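Local coordinates for oxidase (Sinorhizobium meliloti, PDB 4FFU), which is of uncertain function, possibly a monoamine oxidase, although MaoC-like hot-dog proteins are better known as enoyl-CoA hydratases, at residues 92-97 against 121-126; 107-112 against 162-167; 127-132 against 144-149. All blocks are in the same frame, centred on the assembly; numbering follows the deposited sequence.

Contact 1: residues 92-97 against 121-126; sequences VGLTAS and DTIRTR
Leu94 and Thr95 lie near the C-terminal end of helix 84-93, the central helix that the antiparallel sheet of the hot-dog fold wraps, and they rest on Ile123 and Thr125 of strand 122-134. Leu94 does most of the work. Its CD1 methyl reaches over the strand backbone, 3.8 Å from Ile123 O and 4.1 Å from Ile123 CG1, and also meets Thr125 OG1 at 3.9 Å. Beside it the methyls of two threonines touch, Thr95 CG2 to Thr125 CG2 at 3.8 Å, with the side chains slanting across each other. Thr95 can offer that methyl because its hydroxyl is turned inward: OG1 sits between the backbone N and carbonyl carbon (chi1 76°) and donates to Val92 O at 2.6 Å, in the carbonyl plane. Thr95 N bonds to the same oxygen at 3.0 Å, so Val92 O is gripped twice. The type I turn from Gly93 to Ala96 is closed by Ala96 N to Gly93 O. On the strand, Thr125 OG1 donates to Gly91 O of the helix, just before this segment, and Thr125 N donates to Thr42 OG1 on strand 39-46. No hydrogen bond joins 92-97 to 121-126. Both threonine hydroxyls are satisfied by main-chain carbonyls at the end of the helix, so they can sit against hydrocarbon, and what passes between the segments is van der Waals contact.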
ATOM      1  N   VAL I  92     -19.015   2.175   2.442  1.00 12.02           N
ATOM      2  CA  VAL I  92     -19.102   3.449   3.157  1.00 12.65           C
ATOM      3  C   VAL I  92     -18.171   4.496   2.545  1.00 12.65           C
ATOM      4  O   VAL I  92     -18.551   5.665   2.362  1.00 13.15           O
ATOM      5  CB  VAL I  92     -18.786   3.245   4.681  1.00 13.77           C
ATOM      6  CG1 VAL I  92     -18.554   4.587   5.383  1.00 15.34           C
ATOM      7  CG2 VAL I  92     -19.913   2.445   5.334  1.00 14.05           C
ATOM      8  N   GLY I  93     -16.952   4.076   2.196  1.00 11.91           N
ATOM      9  CA  GLY I  93     -15.981   4.987   1.604  1.00 11.82           C
ATOM     10  C   GLY I  93     -16.475   5.615   0.314  1.00 12.16           C
ATOM     11  O   GLY I  93     -16.188   6.780   0.067  1.00 12.44           O
ATOM     12  N   LEU I  94     -17.203   4.845  -0.505  1.00 12.28           N
ATOM     13  CA  LEU I  94     -17.772   5.376  -1.748  1.00 12.70           C
ATOM     14  C   LEU I  94     -18.664   6.591  -1.507  1.00 13.30           C
ATOM     15  O   LEU I  94     -18.808   7.444  -2.388  1.00 13.57           O
ATOM     16  CB  LEU I  94     -18.574   4.297  -2.491  1.00 12.74           C
ATOM     17  CG  LEU I  94     -17.711   3.252  -3.194  1.00 12.87           C
ATOM     18  CD1 LEU I  94     -18.620   2.094  -3.584  1.00 13.02           C
ATOM     19  CD2 LEU I  94     -17.043   3.864  -4.409  1.00 13.38           C
ATOM     20  N   THR I  95     -19.272   6.661  -0.320  1.00 13.81           N
ATOM     21  CA  THR I  95     -20.162   7.811   0.044  1.00 15.05           C
ATOM     22  C   THR I  95     -19.405   9.085   0.519  1.00 17.03           C
ATOM     23  O   THR I  95     -20.029  10.139   0.778  1.00 16.95           O
ATOM     24  CB  THR I  95     -21.192   7.437   1.139  1.00 15.20           C
ATOM     25  OG1 THR I  95     -20.548   7.368   2.426  1.00 15.15           O
ATOM     26  CG2 THR I  95     -21.866   6.097   0.836  1.00 14.73           C
ATOM     27  N   ALA I  96     -18.081   8.986   0.647  1.00 18.46           N
ATOM     28  CA  ALA I  96     -17.310  10.046   1.306  1.00 21.57           C
ATOM     29  C   ALA I  96     -16.896  11.100   0.290  1.00 26.49           C
ATOM     30  O   ALA I  96     -15.713  11.363   0.124  1.00 28.25           O
ATOM     31  CB  ALA I  96     -16.077   9.464   1.975  1.00 21.66           C
ATOM     32  N   SER I  97     -17.856  11.689  -0.414  1.00 29.79           N
ATOM     33  CA  SER I  97     -17.522  12.678  -1.435  1.00 34.28           C
ATOM     34  C   SER I  97     -17.959  14.034  -0.946  1.00 40.95           C
ATOM     35  O   SER I  97     -17.191  15.004  -0.979  1.00 47.60           O
ATOM     36  CB  SER I  97     -18.204  12.357  -2.760  1.00 35.23           C
ATOM     37  OG  SER I  97     -19.590  12.186  -2.543  1.00 36.24           O
ATOM     38  N   ASP I 121     -16.428  -8.168  -9.267  1.00 14.06           N
ATOM     39  CA  ASP I 121     -17.717  -7.529  -8.990  1.00 14.66           C
ATOM     40  C   ASP I 121     -17.519  -6.024  -8.892  1.00 14.72           C
ATOM     41  O   ASP I 121     -16.468  -5.546  -8.424  1.00 15.33           O
ATOM     42  CB  ASP I 121     -18.339  -8.062  -7.680  1.00 15.00           C
ATOM     43  CG  ASP I 121     -18.910  -9.504  -7.814  1.00 17.31           C
ATOM     44  OD1 ASP I 121     -18.944 -10.059  -8.935  1.00 17.62           O
ATOM     45  OD2 ASP I 121     -19.298 -10.085  -6.765  1.00 18.88           O
ATOM     46  N   THR I 122     -18.540  -5.277  -9.291  1.00 14.30           N
ATOM     47  CA  THR I 122     -18.498  -3.834  -9.205  1.00 14.14           C
ATOM     48  C   THR I 122     -19.610  -3.403  -8.256  1.00 13.63           C
ATOM     49  O   THR I 122     -20.737  -3.872  -8.377  1.00 14.57           O
ATOM     50  CB  THR I 122     -18.671  -3.203 -10.607  1.00 14.09           C
ATOM     51  OG1 THR I 122     -17.600  -3.646 -11.436  1.00 13.86           O
ATOM     52  CG2 THR I 122     -18.640  -1.656 -10.537  1.00 13.51           C
ATOM     53  N   ILE I 123     -19.274  -2.553  -7.292  1.00 12.41           N
ATOM     54  CA  ILE I 123     -20.246  -2.077  -6.308  1.00 12.63           C
ATOM     55  C   ILE I 123     -20.507  -0.574  -6.352  1.00 12.65           C
ATOM     56  O   ILE I 123     -19.623   0.212  -6.731  1.00 12.20           O
ATOM     57  CB  ILE I 123     -19.915  -2.509  -4.850  1.00 12.31           C
ATOM     58  CG1 ILE I 123     -18.553  -1.961  -4.395  1.00 12.08           C
ATOM     59  CG2 ILE I 123     -19.990  -4.025  -4.751  1.00 12.26           C
ATOM     60  CD1 ILE I 123     -18.278  -2.041  -2.887  1.00 12.15           C
ATOM     61  N   ARG I 124     -21.735  -0.203  -5.985  1.00 12.92           N
ATOM     62  CA  ARG I 124     -22.138   1.197  -5.795  1.00 13.32           C
ATOM     63  C   ARG I 124     -22.920   1.228  -4.509  1.00 12.92           C
ATOM     64  O   ARG I 124     -23.450   0.203  -4.071  1.00 13.17           O
ATOM     65  CB  ARG I 124     -23.077   1.651  -6.919  1.00 15.66           C
ATOM     66  CG  ARG I 124     -22.441   1.730  -8.294  1.00 19.27           C
ATOM     67  CD  ARG I 124     -23.521   1.623  -9.364  1.00 24.14           C
ATOM     68  NE  ARG I 124     -24.064   0.259  -9.416  1.00 29.16           N
ATOM     69  CZ  ARG I 124     -25.240  -0.094  -9.940  1.00 30.91           C
ATOM     70  NH1 ARG I 124     -26.051   0.821 -10.476  1.00 32.27           N
ATOM     71  NH2 ARG I 124     -25.610  -1.374  -9.920  1.00 29.36           N
ATOM     72  N   THR I 125     -22.992   2.393  -3.877  1.00 12.98           N
ATOM     73  CA  THR I 125     -23.750   2.492  -2.625  1.00 12.77           C
ATOM     74  C   THR I 125     -24.918   3.441  -2.798  1.00 12.88           C
ATOM     75  O   THR I 125     -24.755   4.546  -3.311  1.00 12.65           O
ATOM     76  CB  THR I 125     -22.877   2.944  -1.454  1.00 13.56           C
ATOM     77  OG1 THR I 125     -21.797   2.002  -1.310  1.00 14.48           O
ATOM     78  CG2 THR I 125     -23.703   2.950  -0.147  1.00 13.34           C
ATOM     79  N   ARG I 126     -26.102   2.976  -2.399  1.00 13.30           N
ATOM     80  CA  ARG I 126     -27.286   3.832  -2.383  1.00 14.61           C
ATOM     81  C   ARG I 126     -27.513   4.305  -0.957  1.00 14.96           C
ATOM     82  O   ARG I 126     -27.493   3.495  -0.020  1.00 15.33           O
ATOM     83  CB  ARG I 126     -28.525   3.059  -2.880  1.00 16.75           C
ATOM     84  CG  ARG I 126     -29.776   3.933  -2.992  1.00 19.73           C
ATOM     85  CD  ARG I 126     -30.847   3.239  -3.828  1.00 24.82           C
ATOM     86  NE  ARG I 126     -31.204   1.988  -3.169  1.00 31.03           N
ATOM     87  CZ  ARG I 126     -31.466   0.851  -3.801  1.00 36.87           C
ATOM     88  NH1 ARG I 126     -31.406   0.800  -5.124  1.00 38.35           N
ATOM     89  NH2 ARG I 126     -31.771  -0.241  -3.102  1.00 40.05           N
TER

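Contact 2: residues 107-112 against 162-167; sequences GYDRLR and DHILIV
His163, with CG anti to its backbone N (chi1 -172°), and Tyr108, with CG anti to the carbonyl carbon, bring their rings together as cross-strand neighbours in a non-hydrogen-bonded antiparallel pair. The rings form an offset stack, planes 5° apart and centroids 4.2 Å apart. His163 CD2 comes over the rim of the tyrosine, 3.4 Å from Tyr108 CZ, while the tyrosine OH lies above the middle of the imidazole. Leu165 CD2 covers the opposite imidazole face, and Gly107 O approaches the ring edge in plane, 3.3 Å from His163 CD2. Ser105 OG bonds His163 NE2, which helps fix the ring's rotation.

Backbone bonds flank the stack: Ile164 N to Gly107 O at 2.9 Å, and Asp109 N to Asp162 O at 2.8 Å, the latter returned by Asp162 N to Asp109 O. Beyond the corner at Asp109, the Arg110 chain bends at chi3 so that NH2 forms a salt bridge with Asp162 OD2 at 2.8 Å; as a hydrogen bond it is weak, being strongly bent. Asp109 OD2 is a long salt-bridge partner of Arg110 NH1, and its OD1 pairs with Arg112 of the second subunit, whose strand continues this sheet across the interface. Asp162 OD1 meets Arg147, so each oxygen of the carboxylate faces an arginine, which would favour its ionised form.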
ATOM      1  N   GLY I 107     -22.646   5.629  14.908  1.00 15.07           N
ATOM      2  CA  GLY I 107     -22.476   4.179  14.731  1.00 14.21           C
ATOM      3  C   GLY I 107     -23.406   3.661  13.663  1.00 13.25           C
ATOM      4  O   GLY I 107     -23.950   4.450  12.878  1.00 12.91           O
ATOM      5  N   TYR I 108     -23.586   2.345  13.627  1.00 12.58           N
ATOM      6  CA  TYR I 108     -24.440   1.700  12.624  1.00 12.34           C
ATOM      7  C   TYR I 108     -25.304   0.658  13.319  1.00 13.64           C
ATOM      8  O   TYR I 108     -24.848  -0.002  14.266  1.00 14.40           O
ATOM      9  CB  TYR I 108     -23.615   0.984  11.554  1.00 12.18           C
ATOM     10  CG  TYR I 108     -22.861   1.902  10.609  1.00 12.25           C
ATOM     11  CD1 TYR I 108     -21.676   2.503  11.003  1.00 12.41           C
ATOM     12  CD2 TYR I 108     -23.339   2.138   9.306  1.00 12.38           C
ATOM     13  CE1 TYR I 108     -20.980   3.356  10.147  1.00 12.89           C
ATOM     14  CE2 TYR I 108     -22.648   2.971   8.442  1.00 12.92           C
ATOM     15  CZ  TYR I 108     -21.474   3.569   8.867  1.00 13.18           C
ATOM     16  OH  TYR I 108     -20.788   4.413   8.029  1.00 13.81           O
ATOM     17  N   ASP I 109     -26.532   0.516  12.843  1.00 14.04           N
ATOM     18  CA  ASP I 109     -27.418  -0.568  13.276  1.00 15.08           C
ATOM     19  C   ASP I 109     -27.642  -1.526  12.117  1.00 14.38           C
ATOM     20  O   ASP I 109     -27.548  -1.128  10.944  1.00 14.28           O
ATOM     21  CB  ASP I 109     -28.773  -0.006  13.728  1.00 17.18           C
ATOM     22  CG  ASP I 109     -28.765   0.526  15.149  1.00 19.25           C
ATOM     23  OD1 ASP I 109     -27.829   0.263  15.936  1.00 18.76           O
ATOM     24  OD2 ASP I 109     -29.753   1.210  15.496  1.00 22.52           O
ATOM     25  N   ARG I 110     -27.924  -2.789  12.442  1.00 14.23           N
ATOM     26  CA  ARG I 110     -28.379  -3.773  11.446  1.00 15.17           C
ATOM     27  C   ARG I 110     -27.465  -3.897  10.230  1.00 13.67           C
ATOM     28  O   ARG I 110     -27.917  -3.874   9.091  1.00 13.95           O
ATOM     29  CB  ARG I 110     -29.836  -3.488  11.022  1.00 19.48           C
ATOM     30  CG  ARG I 110     -30.812  -3.940  12.087  1.00 26.43           C
ATOM     31  CD  ARG I 110     -32.222  -3.381  11.900  1.00 34.03           C
ATOM     32  NE  ARG I 110     -32.591  -2.778  13.180  1.00 44.36           N
ATOM     33  CZ  ARG I 110     -32.405  -1.489  13.473  1.00 48.87           C
ATOM     34  NH1 ARG I 110     -32.723  -1.021  14.675  1.00 50.30           N
ATOM     35  NH2 ARG I 110     -31.918  -0.658  12.553  1.00 46.12           N
ATOM     36  N   LEU I 111     -26.158  -3.988  10.486  1.00 12.52           N
ATOM     37  CA  LEU I 111     -25.199  -4.288   9.417  1.00 12.38           C
ATOM     38  C   LEU I 111     -25.417  -5.760   9.012  1.00 12.01           C
ATOM     39  O   LEU I 111     -25.297  -6.659   9.858  1.00 11.67           O
ATOM     40  CB  LEU I 111     -23.752  -4.059   9.923  1.00 12.83           C
ATOM     41  CG  LEU I 111     -22.595  -4.542   9.031  1.00 14.14           C
ATOM     42  CD1 LEU I 111     -22.746  -4.112   7.576  1.00 14.67           C
ATOM     43  CD2 LEU I 111     -21.235  -4.106   9.613  1.00 14.76           C
ATOM     44  N   ARG I 112     -25.729  -5.997   7.740  1.00 11.47           N
ATOM     45  CA  ARG I 112     -26.042  -7.330   7.259  1.00 12.30           C
ATOM     46  C   ARG I 112     -25.220  -7.662   6.029  1.00 12.40           C
ATOM     47  O   ARG I 112     -25.113  -6.850   5.093  1.00 12.30           O
ATOM     48  CB  ARG I 112     -27.552  -7.454   6.918  1.00 13.99           C
ATOM     49  CG  ARG I 112     -28.485  -7.179   8.111  1.00 15.57           C
ATOM     50  CD  ARG I 112     -28.402  -8.295   9.148  1.00 17.69           C
ATOM     51  NE  ARG I 112     -29.246  -8.065  10.325  1.00 18.99           N
ATOM     52  CZ  ARG I 112     -28.838  -7.553  11.488  1.00 19.00           C
ATOM     53  NH1 ARG I 112     -27.575  -7.174  11.674  1.00 17.44           N
ATOM     54  NH2 ARG I 112     -29.719  -7.425  12.488  1.00 19.89           N
ATOM     55  N   ASP I 162     -27.734   0.559   8.665  1.00 15.55           N
ATOM     56  CA  ASP I 162     -28.337   1.846   9.019  1.00 15.93           C
ATOM     57  C   ASP I 162     -27.325   2.731   9.721  1.00 15.10           C
ATOM     58  O   ASP I 162     -26.892   2.424  10.840  1.00 14.32           O
ATOM     59  CB  ASP I 162     -29.549   1.631   9.933  1.00 18.10           C
ATOM     60  CG  ASP I 162     -30.692   0.915   9.235  1.00 23.95           C
ATOM     61  OD1 ASP I 162     -30.751   0.956   7.992  1.00 23.82           O
ATOM     62  OD2 ASP I 162     -31.510   0.277   9.947  1.00 28.03           O
ATOM     63  N   HIS I 163     -26.914   3.810   9.061  1.00 15.67           N
ATOM     64  CA  HIS I 163     -25.906   4.713   9.616  1.00 15.62           C
ATOM     65  C   HIS I 163     -26.602   5.768  10.471  1.00 16.15           C
ATOM     66  O   HIS I 163     -27.511   6.474  10.001  1.00 16.63           O
ATOM     67  CB  HIS I 163     -25.122   5.361   8.478  1.00 15.67           C
ATOM     68  CG  HIS I 163     -23.941   6.156   8.926  1.00 16.66           C
ATOM     69  ND1 HIS I 163     -23.299   7.048   8.097  1.00 18.65           N
ATOM     70  CD2 HIS I 163     -23.261   6.169  10.098  1.00 16.35           C
ATOM     71  CE1 HIS I 163     -22.275   7.585   8.741  1.00 19.06           C
ATOM     72  NE2 HIS I 163     -22.231   7.068   9.956  1.00 18.07           N
ATOM     73  N   ILE I 164     -26.192   5.850  11.731  1.00 15.20           N
ATOM     74  CA  ILE I 164     -26.767   6.792  12.661  1.00 15.71           C
ATOM     75  C   ILE I 164     -25.890   8.034  12.762  1.00 15.96           C
ATOM     76  O   ILE I 164     -24.716   7.966  13.169  1.00 16.14           O
ATOM     77  CB  ILE I 164     -26.938   6.196  14.084  1.00 16.05           C
ATOM     78  CG1 ILE I 164     -27.775   4.917  14.042  1.00 17.24           C
ATOM     79  CG2 ILE I 164     -27.585   7.230  14.995  1.00 16.06           C
ATOM     80  CD1 ILE I 164     -27.592   4.060  15.276  1.00 18.75           C
ATOM     81  N   LEU I 165     -26.486   9.167  12.424  1.00 15.74           N
ATOM     82  CA  LEU I 165     -25.821  10.458  12.491  1.00 16.12           C
ATOM     83  C   LEU I 165     -26.425  11.322  13.583  1.00 17.46           C
ATOM     84  O   LEU I 165     -27.649  11.337  13.777  1.00 17.36           O
ATOM     85  CB  LEU I 165     -26.006  11.197  11.152  1.00 16.12           C
ATOM     86  CG  LEU I 165     -25.456  10.554   9.894  1.00 17.01           C
ATOM     87  CD1 LEU I 165     -25.789  11.445   8.697  1.00 16.54           C
ATOM     88  CD2 LEU I 165     -23.940  10.361  10.062  1.00 18.20           C
ATOM     89  N   ILE I 166     -25.569  12.029  14.316  1.00 18.17           N
ATOM     90  CA  ILE I 166     -26.039  13.052  15.252  1.00 19.49           C
ATOM     91  C   ILE I 166     -25.784  14.387  14.553  1.00 19.77           C
ATOM     92  O   ILE I 166     -24.618  14.751  14.296  1.00 20.66           O
ATOM     93  CB  ILE I 166     -25.304  12.985  16.605  1.00 22.30           C
ATOM     94  CG1 ILE I 166     -25.604  11.653  17.304  1.00 25.29           C
ATOM     95  CG2 ILE I 166     -25.686  14.167  17.513  1.00 22.34           C
ATOM     96  CD1 ILE I 166     -24.883  11.496  18.625  1.00 29.66           C
ATOM     97  N   VAL I 167     -26.864  15.089  14.215  1.00 19.39           N
ATOM     98  CA  VAL I 167     -26.783  16.263  13.347  1.00 20.66           C
ATOM     99  C   VAL I 167     -27.182  17.523  14.127  1.00 22.70           C
ATOM    100  O   VAL I 167     -28.238  17.564  14.746  1.00 23.12           O
ATOM    101  CB  VAL I 167     -27.673  16.121  12.091  1.00 21.41           C
ATOM    102  CG1 VAL I 167     -27.431  17.293  11.138  1.00 21.69           C
ATOM    103  CG2 VAL I 167     -27.403  14.785  11.386  1.00 19.86           C
TER

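Contact 3: residues 127-132 against 144-149; sequences VTIAAK and VVERCE
Strands 127-132 and 144-149 run antiparallel, their axes approaching to 4.5 Å with their directions 144° apart, and the pairing slips by one residue at a classic beta bulge. They are the two arms of the hairpin 122-134/141-151 in the sheet of the hot-dog fold. At the bulge Ala130 and Ala131 both face Val145: Val145 O takes Ala130 N at 2.8 Å and, weakly, Ala131 N at 3.5 Å. Regular pairing lies before and after it, with Thr128 and Arg147 bonded in both directions and Val145 N given to Ala131 O.

One face carries Val127, Ile129, Lys132, Val144, Glu146 and Cys148. Glu146, extended beyond CG, lies alongside Ile129 and points the same way, so its carboxylate lies against hydrocarbon: OE2 is 3.2 Å from Ile129 CD1, and OE1 is 3.8 Å from Val127 CG1. Arg40 NH1 makes a long, weak ion pair with OE1 of this buried acid, whose ionisation could be shifted. Ile129 CG2 also packs on Val144 CG1 at 3.9 Å, and Val127 CG2 reaches Cys148 SG. The Lys132 chain leads away to Tyr34 O, with a cation-pi contact to Tyr31.

On the other face Ala131 CB meets Val145 CB, and Ala130 CB, turned toward the partner strand at the bulge, meets Val145 CG1. Arg147 places its CG anti to the backbone N (chi1 176°) and bends at chi2, which carries its guanidinium away from Thr128 to the neighbouring strand 157-168. Near the other end of the pairing a water links the strands, within hydrogen-bonding distance of Arg147 O, 2.7 Å from Thr128 OG1 and 2.7 Å from Glu149 OE1, the carboxylate oxygen that Arg126 NH2 also holds.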
ATOM      1  N   VAL I 127     -27.724   5.608  -0.777  1.00 14.64           N
ATOM      2  CA  VAL I 127     -27.903   6.135   0.578  1.00 14.66           C
ATOM      3  C   VAL I 127     -29.259   6.822   0.635  1.00 15.32           C
ATOM      4  O   VAL I 127     -29.508   7.706  -0.164  1.00 15.47           O
ATOM      5  CB  VAL I 127     -26.793   7.138   0.968  1.00 14.83           C
ATOM      6  CG1 VAL I 127     -27.035   7.647   2.378  1.00 15.19           C
ATOM      7  CG2 VAL I 127     -25.421   6.460   0.913  1.00 14.98           C
ATOM      8  N   THR I 128     -30.126   6.387   1.555  1.00 15.44           N
ATOM      9  CA  THR I 128     -31.489   6.919   1.641  1.00 16.33           C
ATOM     10  C   THR I 128     -31.686   7.500   3.036  1.00 16.75           C
ATOM     11  O   THR I 128     -31.361   6.836   4.028  1.00 16.77           O
ATOM     12  CB  THR I 128     -32.551   5.810   1.410  1.00 17.22           C
ATOM     13  OG1 THR I 128     -32.331   5.176   0.142  1.00 17.92           O
ATOM     14  CG2 THR I 128     -34.009   6.404   1.413  1.00 17.83           C
ATOM     15  N   ILE I 129     -32.227   8.717   3.131  1.00 16.85           N
ATOM     16  CA  ILE I 129     -32.556   9.280   4.440  1.00 17.32           C
ATOM     17  C   ILE I 129     -33.797   8.543   4.929  1.00 17.58           C
ATOM     18  O   ILE I 129     -34.855   8.589   4.287  1.00 18.51           O
ATOM     19  CB  ILE I 129     -32.781  10.821   4.426  1.00 18.24           C
ATOM     20  CG1 ILE I 129     -31.611  11.571   3.768  1.00 18.36           C
ATOM     21  CG2 ILE I 129     -33.057  11.341   5.833  1.00 18.42           C
ATOM     22  CD1 ILE I 129     -30.241  11.296   4.334  1.00 17.94           C
ATOM     23  N   ALA I 130     -33.657   7.833   6.048  1.00 17.06           N
ATOM     24  CA  ALA I 130     -34.700   6.908   6.473  1.00 18.11           C
ATOM     25  C   ALA I 130     -35.550   7.440   7.599  1.00 19.88           C
ATOM     26  O   ALA I 130     -36.769   7.250   7.580  1.00 22.08           O
ATOM     27  CB  ALA I 130     -34.115   5.568   6.873  1.00 17.76           C
ATOM     28  N   ALA I 131     -34.922   8.039   8.604  1.00 19.46           N
ATOM     29  CA  ALA I 131     -35.639   8.462   9.833  1.00 20.45           C
ATOM     30  C   ALA I 131     -34.954   9.647  10.507  1.00 21.09           C
ATOM     31  O   ALA I 131     -33.727   9.827  10.378  1.00 20.43           O
ATOM     32  CB  ALA I 131     -35.774   7.312  10.821  1.00 21.15           C
ATOM     33  N   LYS I 132     -35.747  10.443  11.225  1.00 20.85           N
ATOM     34  CA  LYS I 132     -35.261  11.629  11.919  1.00 21.67           C
ATOM     35  C   LYS I 132     -35.936  11.679  13.278  1.00 23.37           C
ATOM     36  O   LYS I 132     -37.171  11.610  13.364  1.00 23.43           O
ATOM     37  CB  LYS I 132     -35.596  12.895  11.125  1.00 22.98           C
ATOM     38  CG  LYS I 132     -34.884  13.012   9.784  1.00 23.61           C
ATOM     39  CD  LYS I 132     -35.402  14.196   8.974  1.00 26.06           C
ATOM     40  CE  LYS I 132     -34.954  15.497   9.619  1.00 27.56           C
ATOM     41  NZ  LYS I 132     -35.617  16.681   9.008  1.00 29.66           N
ATOM     42  N   VAL I 144     -30.343  11.389  12.732  1.00 18.27           N
ATOM     43  CA  VAL I 144     -30.772  11.043  11.369  1.00 17.33           C
ATOM     44  C   VAL I 144     -30.237   9.647  11.033  1.00 17.39           C
ATOM     45  O   VAL I 144     -29.052   9.376  11.217  1.00 16.74           O
ATOM     46  CB  VAL I 144     -30.251  12.062  10.332  1.00 17.80           C
ATOM     47  CG1 VAL I 144     -30.695  11.681   8.922  1.00 17.34           C
ATOM     48  CG2 VAL I 144     -30.720  13.474  10.675  1.00 18.63           C
ATOM     49  N   VAL I 145     -31.117   8.761  10.568  1.00 16.95           N
ATOM     50  CA  VAL I 145     -30.671   7.447  10.093  1.00 16.98           C
ATOM     51  C   VAL I 145     -30.561   7.471   8.567  1.00 17.85           C
ATOM     52  O   VAL I 145     -31.542   7.746   7.868  1.00 17.63           O
ATOM     53  CB  VAL I 145     -31.622   6.330  10.519  1.00 17.96           C
ATOM     54  CG1 VAL I 145     -31.197   4.993   9.889  1.00 18.32           C
ATOM     55  CG2 VAL I 145     -31.706   6.252  12.044  1.00 18.55           C
ATOM     56  N   GLU I 146     -29.364   7.181   8.065  1.00 18.79           N
ATOM     57  CA  GLU I 146     -29.142   6.962   6.632  1.00 19.93           C
ATOM     58  C   GLU I 146     -29.007   5.458   6.343  1.00 19.25           C
ATOM     59  O   GLU I 146     -28.048   4.805   6.777  1.00 19.93           O
ATOM     60  CB  GLU I 146     -27.871   7.672   6.178  1.00 23.04           C
ATOM     61  CG  GLU I 146     -27.929   9.183   6.315  1.00 26.98           C
ATOM     62  CD  GLU I 146     -26.828   9.883   5.545  1.00 29.89           C
ATOM     63  OE1 GLU I 146     -25.678   9.393   5.528  1.00 28.77           O
ATOM     64  OE2 GLU I 146     -27.121  10.945   4.969  1.00 33.38           O
ATOM     65  N   ARG I 147     -29.956   4.921   5.590  1.00 18.36           N
ATOM     66  CA  ARG I 147     -29.905   3.534   5.177  1.00 18.83           C
ATOM     67  C   ARG I 147     -28.888   3.415   4.051  1.00 18.41           C
ATOM     68  O   ARG I 147     -29.016   4.118   3.039  1.00 17.97           O
ATOM     69  CB  ARG I 147     -31.281   3.082   4.697  1.00 21.15           C
ATOM     70  CG  ARG I 147     -31.283   1.663   4.143  1.00 24.10           C
ATOM     71  CD  ARG I 147     -31.975   0.720   5.107  1.00 27.45           C
ATOM     72  NE  ARG I 147     -32.096  -0.649   4.586  1.00 29.13           N
ATOM     73  CZ  ARG I 147     -31.564  -1.722   5.175  1.00 30.72           C
ATOM     74  NH1 ARG I 147     -30.868  -1.588   6.308  1.00 27.83           N
ATOM     75  NH2 ARG I 147     -31.746  -2.930   4.637  1.00 31.54           N
ATOM     76  N   CYS I 148     -27.886   2.545   4.215  1.00 17.73           N
ATOM     77  CA  CYS I 148     -26.864   2.359   3.191  1.00 17.35           C
ATOM     78  C   CYS I 148     -27.053   0.980   2.584  1.00 16.36           C
ATOM     79  O   CYS I 148     -27.112  -0.005   3.305  1.00 16.67           O
ATOM     80  CB  CYS I 148     -25.456   2.487   3.777  1.00 19.61           C
ATOM     81  SG  CYS I 148     -25.136   4.140   4.458  1.00 24.07           S
ATOM     82  N   GLU I 149     -27.152   0.920   1.262  1.00 14.90           N
ATOM     83  CA  GLU I 149     -27.257  -0.335   0.568  1.00 15.15           C
ATOM     84  C   GLU I 149     -26.187  -0.401  -0.489  1.00 14.15           C
ATOM     85  O   GLU I 149     -26.190   0.420  -1.426  1.00 14.10           O
ATOM     86  CB  GLU I 149     -28.618  -0.467  -0.109  1.00 18.29           C
ATOM     87  CG  GLU I 149     -29.779  -0.513   0.854  1.00 20.68           C
ATOM     88  CD  GLU I 149     -31.088  -0.441   0.114  1.00 26.35           C
ATOM     89  OE1 GLU I 149     -31.480   0.676  -0.270  1.00 27.45           O
ATOM     90  OE2 GLU I 149     -31.709  -1.502  -0.099  1.00 29.53           O
TER
HETATM   91  O   HOH W   1     -30.630   3.097   0.617  1.00 17.49           O

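From the N terminus, contact 1 opens first, at the end of the central helix, and contact 2 opens next on strand 103-113. The chain then returns to close contact 1 at 121-126, so these two cross. Contact 3 starts on the same strand directly afterwards and closes through the hairpin at 144-149, in series with contact 1 and wholly within the span of contact 2, which closes last at 162-167. Strands 122-134, 141-151, 157-168 and 103-113 are thereby joined in sheet order: backbone bonds from His163 and Leu165 tie contact 2 to contact 3, while Val92 packing on Tyr108 and Thr95 CG2 on Val127 CG2 join contact 1 to the others.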